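Local coordinates for PHO85 cyclin-10 (Saccharomyces cerevisiae, PDB 4KRD), which partners the cyclin-dependent kinase Pho85 as its cyclin, forming a glycogen synthase kinase that phosphorylates and negatively regulates Gsy2 and so restrains glycogen accumulation, at residues Asp86-Gln98 and Ser154-Lys166. Numbering follows the deposited sequence. Where two conformers were deposited one is given.
Sequences DFLKRIQDKCEYQ and SHEYFSKVCGISK
The Tyr157 ring has the carbonyl oxygen of Lys94 at its edge, in the ring plane, and CG2 of Val161, one turn further along its own helix, over one face toward the rim. At this edge Tyr157 OH donates to Lys94 O at 2.8 Å; a tyrosine is long enough to carry a donor from one helix to the last turn of the other. The Phe87 ring carries Ile91 CD1 on one face, off toward the rim, while Cys162 CA meets its edge and Cys162 CB lies 3.9 Å from Phe87 CZ. Tyr97, with Cys95 CB over one face toward the rim, brings its OH to 3.7 Å from Phe158 CD1. Arg90 NE gives a 2.8 Å bond to Val161 O, which is tilted out of the guanidinium plane, while NH2 reaches Lys160 O, in that plane, at 3.3 Å. With CG anti to the backbone N (chi1 169°) and the chain extended to NE, arginine spans the gap and binds two carbonyls near the C-terminal end of helix 155-162, which Gly163, with positive phi, closes in a Schellman motif. Between these polar grips sits Val161, a compact branched residue suited to a close approach: CG1 packs against Ile91 CA, and CG2 lies 3.7 Å from Lys94 CB. Cys95 SG, small and polarisable, makes an oblique sulfur-aromatic contact with Phe158. The two helix segments run roughly antiparallel, at 147°, their axes 10.0 Å apart at closest approach, within the cyclin-family domain. Helix 130-148 packs against Phe87, Tyr97 and Phe158, helix 99-113 against Ile91 and Tyr97, and helix 166-180 against Phe158.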
ATOM      1  N   ASP B  86     -25.503  -8.630 -17.157  1.00 48.94           N
ATOM      2  CA  ASP B  86     -24.956  -8.398 -18.491  1.00 48.40           C
ATOM      3  C   ASP B  86     -23.868  -7.323 -18.474  1.00 46.77           C
ATOM      4  O   ASP B  86     -22.919  -7.377 -19.252  1.00 46.12           O
ATOM      5  CB  ASP B  86     -26.059  -7.995 -19.479  1.00 52.72           C
ATOM      6  CG  ASP B  86     -27.056  -9.118 -19.748  1.00 60.56           C
ATOM      7  OD1 ASP B  86     -26.702 -10.301 -19.552  1.00 58.51           O
ATOM      8  OD2 ASP B  86     -28.199  -8.811 -20.162  1.00 61.69           O
ATOM      9  N   PHE B  87     -24.023  -6.336 -17.598  1.00 49.02           N
ATOM     10  CA  PHE B  87     -23.038  -5.271 -17.471  1.00 46.75           C
ATOM     11  C   PHE B  87     -21.728  -5.863 -16.967  1.00 43.95           C
ATOM     12  O   PHE B  87     -20.645  -5.534 -17.455  1.00 45.96           O
ATOM     13  CB  PHE B  87     -23.546  -4.199 -16.513  1.00 44.56           C
ATOM     14  CG  PHE B  87     -22.663  -2.989 -16.430  1.00 44.94           C
ATOM     15  CD1 PHE B  87     -22.200  -2.375 -17.585  1.00 47.96           C
ATOM     16  CD2 PHE B  87     -22.325  -2.444 -15.194  1.00 42.10           C
ATOM     17  CE1 PHE B  87     -21.392  -1.244 -17.521  1.00 47.47           C
ATOM     18  CE2 PHE B  87     -21.523  -1.313 -15.114  1.00 43.26           C
ATOM     19  CZ  PHE B  87     -21.048  -0.710 -16.286  1.00 44.10           C
ATOM     20  N   LEU B  88     -21.843  -6.752 -15.989  1.00 45.50           N
ATOM     21  CA  LEU B  88     -20.688  -7.442 -15.446  1.00 45.56           C
ATOM     22  C   LEU B  88     -20.016  -8.324 -16.499  1.00 51.73           C
ATOM     23  O   LEU B  88     -18.793  -8.427 -16.528  1.00 48.88           O
ATOM     24  CB  LEU B  88     -21.080  -8.251 -14.208  1.00 46.20           C
ATOM     25  CG  LEU B  88     -21.183  -7.450 -12.908  1.00 45.68           C
ATOM     26  CD1 LEU B  88     -21.889  -8.249 -11.817  1.00 41.90           C
ATOM     27  CD2 LEU B  88     -19.779  -7.016 -12.463  1.00 42.47           C
ATOM     28  N   LYS B  89     -20.813  -8.955 -17.361  1.00 47.95           N
ATOM     29  CA  LYS B  89     -20.270  -9.735 -18.476  1.00 45.96           C
ATOM     30  C   LYS B  89     -19.485  -8.835 -19.412  1.00 42.16           C
ATOM     31  O   LYS B  89     -18.380  -9.180 -19.842  1.00 48.74           O
ATOM     32  CB  LYS B  89     -21.388 -10.411 -19.284  1.00 51.52           C
ATOM     33  CG  LYS B  89     -22.159 -11.492 -18.552  1.00 60.51           C
ATOM     34  CD  LYS B  89     -23.488 -11.806 -19.251  1.00 66.87           C
ATOM     35  CE  LYS B  89     -24.312 -12.830 -18.465  1.00 67.82           C
ATOM     36  NZ  LYS B  89     -25.748 -12.821 -18.864  1.00 68.07           N
ATOM     37  N   ARG B  90     -20.071  -7.688 -19.750  1.00 46.12           N
ATOM     38  CA  ARG B  90     -19.400  -6.736 -20.628  1.00 51.59           C
ATOM     39  C   ARG B  90     -18.056  -6.271 -20.052  1.00 50.58           C
ATOM     40  O   ARG B  90     -17.063  -6.202 -20.770  1.00 50.15           O
ATOM     41  CB  ARG B  90     -20.305  -5.539 -20.945  1.00 50.47           C
ATOM     42  CG  ARG B  90     -19.577  -4.389 -21.632  1.00 55.15           C
ATOM     43  CD  ARG B  90     -20.514  -3.283 -22.092  1.00 57.63           C
ATOM     44  NE  ARG B  90     -19.762  -2.104 -22.518  1.00 59.54           N
ATOM     45  CZ  ARG B  90     -19.197  -1.960 -23.714  1.00 69.61           C
ATOM     46  NH1 ARG B  90     -19.303  -2.922 -24.625  1.00 68.15           N
ATOM     47  NH2 ARG B  90     -18.522  -0.853 -24.001  1.00 59.69           N
ATOM     48  N   ILE B  91     -18.033  -5.960 -18.757  1.00 43.92           N
ATOM     49  CA  ILE B  91     -16.808  -5.513 -18.095  1.00 41.95           C
ATOM     50  C   ILE B  91     -15.730  -6.598 -18.158  1.00 43.12           C
ATOM     51  O   ILE B  91     -14.581  -6.331 -18.522  1.00 45.91           O
ATOM     52  CB  ILE B  91     -17.084  -5.074 -16.623  1.00 37.42           C
ATOM     53  CG1 ILE B  91     -18.031  -3.871 -16.594  1.00 37.80           C
ATOM     54  CG2 ILE B  91     -15.793  -4.710 -15.899  1.00 37.88           C
ATOM     55  CD1 ILE B  91     -18.446  -3.405 -15.180  1.00 33.61           C
ATOM     56  N   GLN B  92     -16.099  -7.827 -17.822  1.00 46.65           N
ATOM     57  CA  GLN B  92     -15.128  -8.916 -17.815  1.00 45.51           C
ATOM     58  C   GLN B  92     -14.667  -9.306 -19.221  1.00 46.04           C
ATOM     59  O   GLN B  92     -13.508  -9.666 -19.419  1.00 52.29           O
ATOM     60  CB  GLN B  92     -15.683 -10.131 -17.071  1.00 40.41           C
ATOM     61  CG  GLN B  92     -14.736 -11.323 -17.020  1.00 48.26           C
ATOM     62  CD  GLN B  92     -13.409 -11.005 -16.331  1.00 47.90           C
ATOM     63  OE1 GLN B  92     -12.442 -11.767 -16.429  1.00 49.00           O
ATOM     64  NE2 GLN B  92     -13.357  -9.878 -15.641  1.00 41.41           N
ATOM     65  N   ASP B  93     -15.576  -9.236 -20.190  1.00 54.11           N
ATOM     66  CA  ASP B  93     -15.242  -9.523 -21.585  1.00 53.95           C
ATOM     67  C   ASP B  93     -14.199  -8.539 -22.100  1.00 52.87           C
ATOM     68  O   ASP B  93     -13.285  -8.909 -22.848  1.00 55.83           O
ATOM     69  CB  ASP B  93     -16.493  -9.444 -22.468  1.00 57.08           C
ATOM     70  CG  ASP B  93     -17.365 -10.683 -22.361  1.00 63.31           C
ATOM     71  OD1 ASP B  93     -16.853 -11.738 -21.920  1.00 63.75           O
ATOM     72  OD2 ASP B  93     -18.560 -10.599 -22.722  1.00 62.97           O
ATOM     73  N   LYS B  94     -14.343  -7.284 -21.685  1.00 43.80           N
ATOM     74  CA  LYS B  94     -13.474  -6.201 -22.124  1.00 46.71           C
ATOM     75  C   LYS B  94     -12.183  -6.082 -21.303  1.00 46.31           C
ATOM     76  O   LYS B  94     -11.151  -5.636 -21.813  1.00 50.76           O
ATOM     77  CB  LYS B  94     -14.235  -4.875 -22.057  1.00 44.96           C
ATOM     78  CG  LYS B  94     -15.475  -4.809 -22.928  1.00 54.39           C
ATOM     79  CD  LYS B  94     -15.122  -4.614 -24.400  1.00 62.64           C
ATOM     80  CE  LYS B  94     -16.354  -4.233 -25.220  1.00 70.19           C
ATOM     81  NZ  LYS B  94     -16.032  -3.993 -26.658  1.00 73.93           N
ATOM     82  N   CYS B  95     -12.231  -6.481 -20.036  1.00 47.69           N
ATOM     83  CA  CYS B  95     -11.103  -6.236 -19.133  1.00 44.62           C
ATOM     84  C   CYS B  95     -10.322  -7.476 -18.739  1.00 40.71           C
ATOM     85  O   CYS B  95      -9.151  -7.383 -18.412  1.00 43.66           O
ATOM     86  CB  CYS B  95     -11.573  -5.527 -17.867  1.00 39.71           C
ATOM     87  SG  CYS B  95     -12.240  -3.919 -18.156  1.00 45.91           S
ATOM     88  N   GLU B  96     -10.975  -8.635 -18.743  1.00 44.75           N
ATOM     89  CA  GLU B  96     -10.293  -9.886 -18.415  1.00 40.61           C
ATOM     90  C   GLU B  96      -9.537  -9.830 -17.081  1.00 46.96           C
ATOM     91  O   GLU B  96      -8.326 -10.059 -17.014  1.00 43.45           O
ATOM     92  CB  GLU B  96      -9.370 -10.310 -19.563  1.00 49.16           C
ATOM     93  CG  GLU B  96     -10.119 -10.652 -20.851  1.00 56.53           C
ATOM     94  CD  GLU B  96      -9.182 -10.929 -22.026  1.00 70.76           C
ATOM     95  OE1 GLU B  96      -7.980 -11.199 -21.796  1.00 63.95           O
ATOM     96  OE2 GLU B  96      -9.655 -10.872 -23.184  1.00 75.15           O
ATOM     97  N   TYR B  97     -10.272  -9.546 -16.010  1.00 45.03           N
ATOM     98  CA  TYR B  97      -9.679  -9.488 -14.678  1.00 41.86           C
ATOM     99  C   TYR B  97      -9.627 -10.857 -14.021  1.00 41.12           C
ATOM    100  O   TYR B  97     -10.372 -11.765 -14.393  1.00 43.57           O
ATOM    101  CB  TYR B  97     -10.477  -8.534 -13.780  1.00 36.76           C
ATOM    102  CG  TYR B  97     -10.375  -7.086 -14.183  1.00 35.96           C
ATOM    103  CD1 TYR B  97      -9.141  -6.482 -14.368  1.00 37.96           C
ATOM    104  CD2 TYR B  97     -11.516  -6.313 -14.360  1.00 40.76           C
ATOM    105  CE1 TYR B  97      -9.042  -5.148 -14.730  1.00 40.06           C
ATOM    106  CE2 TYR B  97     -11.429  -4.982 -14.720  1.00 37.86           C
ATOM    107  CZ  TYR B  97     -10.192  -4.406 -14.907  1.00 36.03           C
ATOM    108  OH  TYR B  97     -10.105  -3.082 -15.272  1.00 38.84           O
ATOM    109  N   GLN B  98      -8.742 -10.980 -13.036  1.00 47.76           N
ATOM    110  CA  GLN B  98      -8.654 -12.140 -12.156  1.00 46.22           C
ATOM    111  C   GLN B  98      -9.834 -12.156 -11.216  1.00 45.58           C
ATOM    112  O   GLN B  98     -10.441 -11.118 -10.978  1.00 44.60           O
ATOM    113  CB  GLN B  98      -7.387 -12.040 -11.312  1.00 53.22           C
ATOM    114  CG  GLN B  98      -6.113 -12.289 -12.082  1.00 57.66           C
ATOM    115  CD  GLN B  98      -5.935 -13.754 -12.423  1.00 64.05           C
ATOM    116  OE1 GLN B  98      -6.187 -14.174 -13.555  1.00 65.92           O
ATOM    117  NE2 GLN B  98      -5.511 -14.543 -11.439  1.00 61.29           N
ATOM    118  N   SER B 154      -6.388   2.092 -18.586  1.00 37.72           N
ATOM    119  CA  SER B 154      -6.395   3.545 -18.609  1.00 43.12           C
ATOM    120  C   SER B 154      -7.764   4.070 -18.195  1.00 40.07           C
ATOM    121  O   SER B 154      -8.779   3.390 -18.356  1.00 40.71           O
ATOM    122  CB  SER B 154      -6.048   4.059 -20.007  1.00 44.56           C
ATOM    123  OG  SER B 154      -7.019   3.622 -20.941  1.00 47.94           O
ATOM    124  N   HIS B 155      -7.785   5.285 -17.667  1.00 39.02           N
ATOM    125  CA  HIS B 155      -9.035   5.916 -17.283  1.00 37.13           C
ATOM    126  C   HIS B 155      -9.955   6.025 -18.498  1.00 45.38           C
ATOM    127  O   HIS B 155     -11.174   5.889 -18.385  1.00 39.23           O
ATOM    128  CB  HIS B 155      -8.753   7.300 -16.703  1.00 40.14           C
ATOM    129  CG  HIS B 155      -9.806   7.781 -15.757  1.00 40.73           C
ATOM    130  ND1 HIS B 155     -10.645   8.832 -16.049  1.00 41.00           N
ATOM    131  CD2 HIS B 155     -10.159   7.347 -14.525  1.00 39.17           C
ATOM    132  CE1 HIS B 155     -11.464   9.034 -15.034  1.00 41.41           C
ATOM    133  NE2 HIS B 155     -11.188   8.146 -14.094  1.00 40.67           N
ATOM    134  N   GLU B 156      -9.358   6.269 -19.662  0.55 45.23           N
ATOM    135  CA  GLU B 156     -10.104   6.367 -20.910  0.55 45.24           C
ATOM    136  C   GLU B 156     -10.758   5.033 -21.262  0.55 41.95           C
ATOM    137  O   GLU B 156     -11.964   4.962 -21.473  0.55 43.35           O
ATOM    138  CB  GLU B 156      -9.171   6.808 -22.042  0.55 46.88           C
ATOM    139  CG  GLU B 156      -9.875   7.144 -23.346  0.55 47.27           C
ATOM    140  CD  GLU B 156      -8.951   7.842 -24.328  0.55 50.20           C
ATOM    141  OE1 GLU B 156      -7.730   7.601 -24.255  0.55 50.08           O
ATOM    142  OE2 GLU B 156      -9.442   8.634 -25.164  0.55 53.13           O
ATOM    143  N   TYR B 157      -9.952   3.979 -21.321  1.00 38.84           N
ATOM    144  CA  TYR B 157     -10.452   2.650 -21.636  1.00 38.58           C
ATOM    145  C   TYR B 157     -11.555   2.170 -20.685  1.00 42.48           C
ATOM    146  O   TYR B 157     -12.611   1.694 -21.131  1.00 40.52           O
ATOM    147  CB  TYR B 157      -9.312   1.638 -21.652  1.00 42.89           C
ATOM    148  CG  TYR B 157      -9.760   0.281 -22.126  1.00 47.84           C
ATOM    149  CD1 TYR B 157     -10.104   0.078 -23.456  1.00 52.23           C
ATOM    150  CD2 TYR B 157      -9.851  -0.795 -21.252  1.00 42.09           C
ATOM    151  CE1 TYR B 157     -10.524  -1.157 -23.905  1.00 54.06           C
ATOM    152  CE2 TYR B 157     -10.267  -2.041 -21.696  1.00 46.24           C
ATOM    153  CZ  TYR B 157     -10.601  -2.212 -23.028  1.00 53.18           C
ATOM    154  OH  TYR B 157     -11.023  -3.436 -23.496  1.00 50.85           O
ATOM    155  N   PHE B 158     -11.320   2.277 -19.379  1.00 43.31           N
ATOM    156  CA  PHE B 158     -12.346   1.847 -18.412  1.00 41.58           C
ATOM    157  C   PHE B 158     -13.665   2.629 -18.546  1.00 39.67           C
ATOM    158  O   PHE B 158     -14.751   2.045 -18.507  1.00 45.70           O
ATOM    159  CB  PHE B 158     -11.826   1.900 -16.972  1.00 38.02           C
ATOM    160  CG  PHE B 158     -12.658   1.095 -16.004  1.00 35.70           C
ATOM    161  CD1 PHE B 158     -12.464  -0.268 -15.875  1.00 40.51           C
ATOM    162  CD2 PHE B 158     -13.651   1.700 -15.243  1.00 39.62           C
ATOM    163  CE1 PHE B 158     -13.245  -1.020 -14.995  1.00 40.69           C
ATOM    164  CE2 PHE B 158     -14.430   0.957 -14.360  1.00 35.96           C
ATOM    165  CZ  PHE B 158     -14.232  -0.406 -14.240  1.00 36.07           C
ATOM    166  N   SER B 159     -13.574   3.947 -18.687  1.00 42.20           N
ATOM    167  CA  SER B 159     -14.757   4.773 -18.924  1.00 43.17           C
ATOM    168  C   SER B 159     -15.599   4.257 -20.098  1.00 46.40           C
ATOM    169  O   SER B 159     -16.806   4.058 -19.968  1.00 43.88           O
ATOM    170  CB  SER B 159     -14.340   6.217 -19.205  1.00 46.01           C
ATOM    171  OG  SER B 159     -13.682   6.779 -18.088  1.00 50.42           O
ATOM    172  N   LYS B 160     -14.954   4.033 -21.238  1.00 52.84           N
ATOM    173  CA  LYS B 160     -15.654   3.565 -22.435  1.00 50.63           C
ATOM    174  C   LYS B 160     -16.283   2.200 -22.219  1.00 51.73           C
ATOM    175  O   LYS B 160     -17.382   1.935 -22.700  1.00 57.76           O
ATOM    176  CB  LYS B 160     -14.705   3.499 -23.631  1.00 53.44           C
ATOM    177  CG  LYS B 160     -14.117   4.837 -24.037  1.00 56.87           C
ATOM    178  CD  LYS B 160     -13.107   4.656 -25.170  1.00 62.93           C
ATOM    179  CE  LYS B 160     -12.418   5.965 -25.530  1.00 57.12           C
ATOM    180  NZ  LYS B 160     -11.381   5.746 -26.580  1.00 65.14           N
ATOM    181  N   VAL B 161     -15.581   1.324 -21.513  1.00 46.67           N
ATOM    182  CA  VAL B 161     -16.138   0.016 -21.200  1.00 47.26           C
ATOM    183  C   VAL B 161     -17.440   0.152 -20.405  1.00 55.66           C
ATOM    184  O   VAL B 161     -18.417  -0.555 -20.676  1.00 56.96           O
ATOM    185  CB  VAL B 161     -15.137  -0.856 -20.425  1.00 52.42           C
ATOM    186  CG1 VAL B 161     -15.837  -2.077 -19.835  1.00 51.54           C
ATOM    187  CG2 VAL B 161     -13.995  -1.274 -21.331  1.00 50.29           C
ATOM    188  N   CYS B 162     -17.457   1.083 -19.449  1.00 46.58           N
ATOM    189  CA  CYS B 162     -18.603   1.280 -18.563  1.00 43.35           C
ATOM    190  C   CYS B 162     -19.619   2.255 -19.139  1.00 48.72           C
ATOM    191  O   CYS B 162     -20.679   2.492 -18.547  1.00 48.02           O
ATOM    192  CB  CYS B 162     -18.139   1.784 -17.193  1.00 41.16           C
ATOM    193  SG  CYS B 162     -17.102   0.614 -16.289  1.00 41.16           S
ATOM    194  N   GLY B 163     -19.284   2.829 -20.291  1.00 47.61           N
ATOM    195  CA  GLY B 163     -20.183   3.719 -20.991  1.00 49.87           C
ATOM    196  C   GLY B 163     -20.468   5.007 -20.249  1.00 52.02           C
ATOM    197  O   GLY B 163     -21.585   5.514 -20.295  1.00 47.96           O
ATOM    198  N   ILE B 164     -19.462   5.537 -19.559  1.00 45.54           N
ATOM    199  CA  ILE B 164     -19.630   6.796 -18.851  1.00 39.78           C
ATOM    200  C   ILE B 164     -18.514   7.744 -19.232  1.00 37.42           C
ATOM    201  O   ILE B 164     -17.566   7.349 -19.899  1.00 44.23           O
ATOM    202  CB  ILE B 164     -19.631   6.605 -17.315  1.00 41.50           C
ATOM    203  CG1 ILE B 164     -18.277   6.077 -16.837  1.00 38.06           C
ATOM    204  CG2 ILE B 164     -20.751   5.675 -16.885  1.00 38.15           C
ATOM    205  CD1 ILE B 164     -18.201   5.917 -15.341  1.00 39.37           C
ATOM    206  N   SER B 165     -18.623   8.996 -18.806  1.00 43.43           N
ATOM    207  CA  SER B 165     -17.558   9.963 -19.038  1.00 42.78           C
ATOM    208  C   SER B 165     -16.412   9.754 -18.052  1.00 44.77           C
ATOM    209  O   SER B 165     -16.595   9.196 -16.966  1.00 41.35           O
ATOM    210  CB  SER B 165     -18.089  11.386 -18.900  1.00 43.93           C
ATOM    211  OG  SER B 165     -18.525  11.617 -17.581  1.00 45.24           O
ATOM    212  N   LYS B 166     -15.228  10.212 -18.425  1.00 42.64           N
ATOM    213  CA  LYS B 166     -14.079  10.083 -17.547  1.00 45.74           C
ATOM    214  C   LYS B 166     -14.305  10.901 -16.283  1.00 40.88           C
ATOM    215  O   LYS B 166     -13.876  10.517 -15.198  1.00 41.06           O
ATOM    216  CB  LYS B 166     -12.811  10.513 -18.273  1.00 47.86           C
ATOM    217  CG  LYS B 166     -12.447   9.589 -19.428  1.00 49.13           C
ATOM    218  CD  LYS B 166     -11.135   9.985 -20.059  1.00 47.66           C
ATOM    219  CE  LYS B 166     -11.229  11.378 -20.646  1.00 52.57           C
ATOM    220  NZ  LYS B 166     -12.213  11.436 -21.765  1.00 54.71           N
TER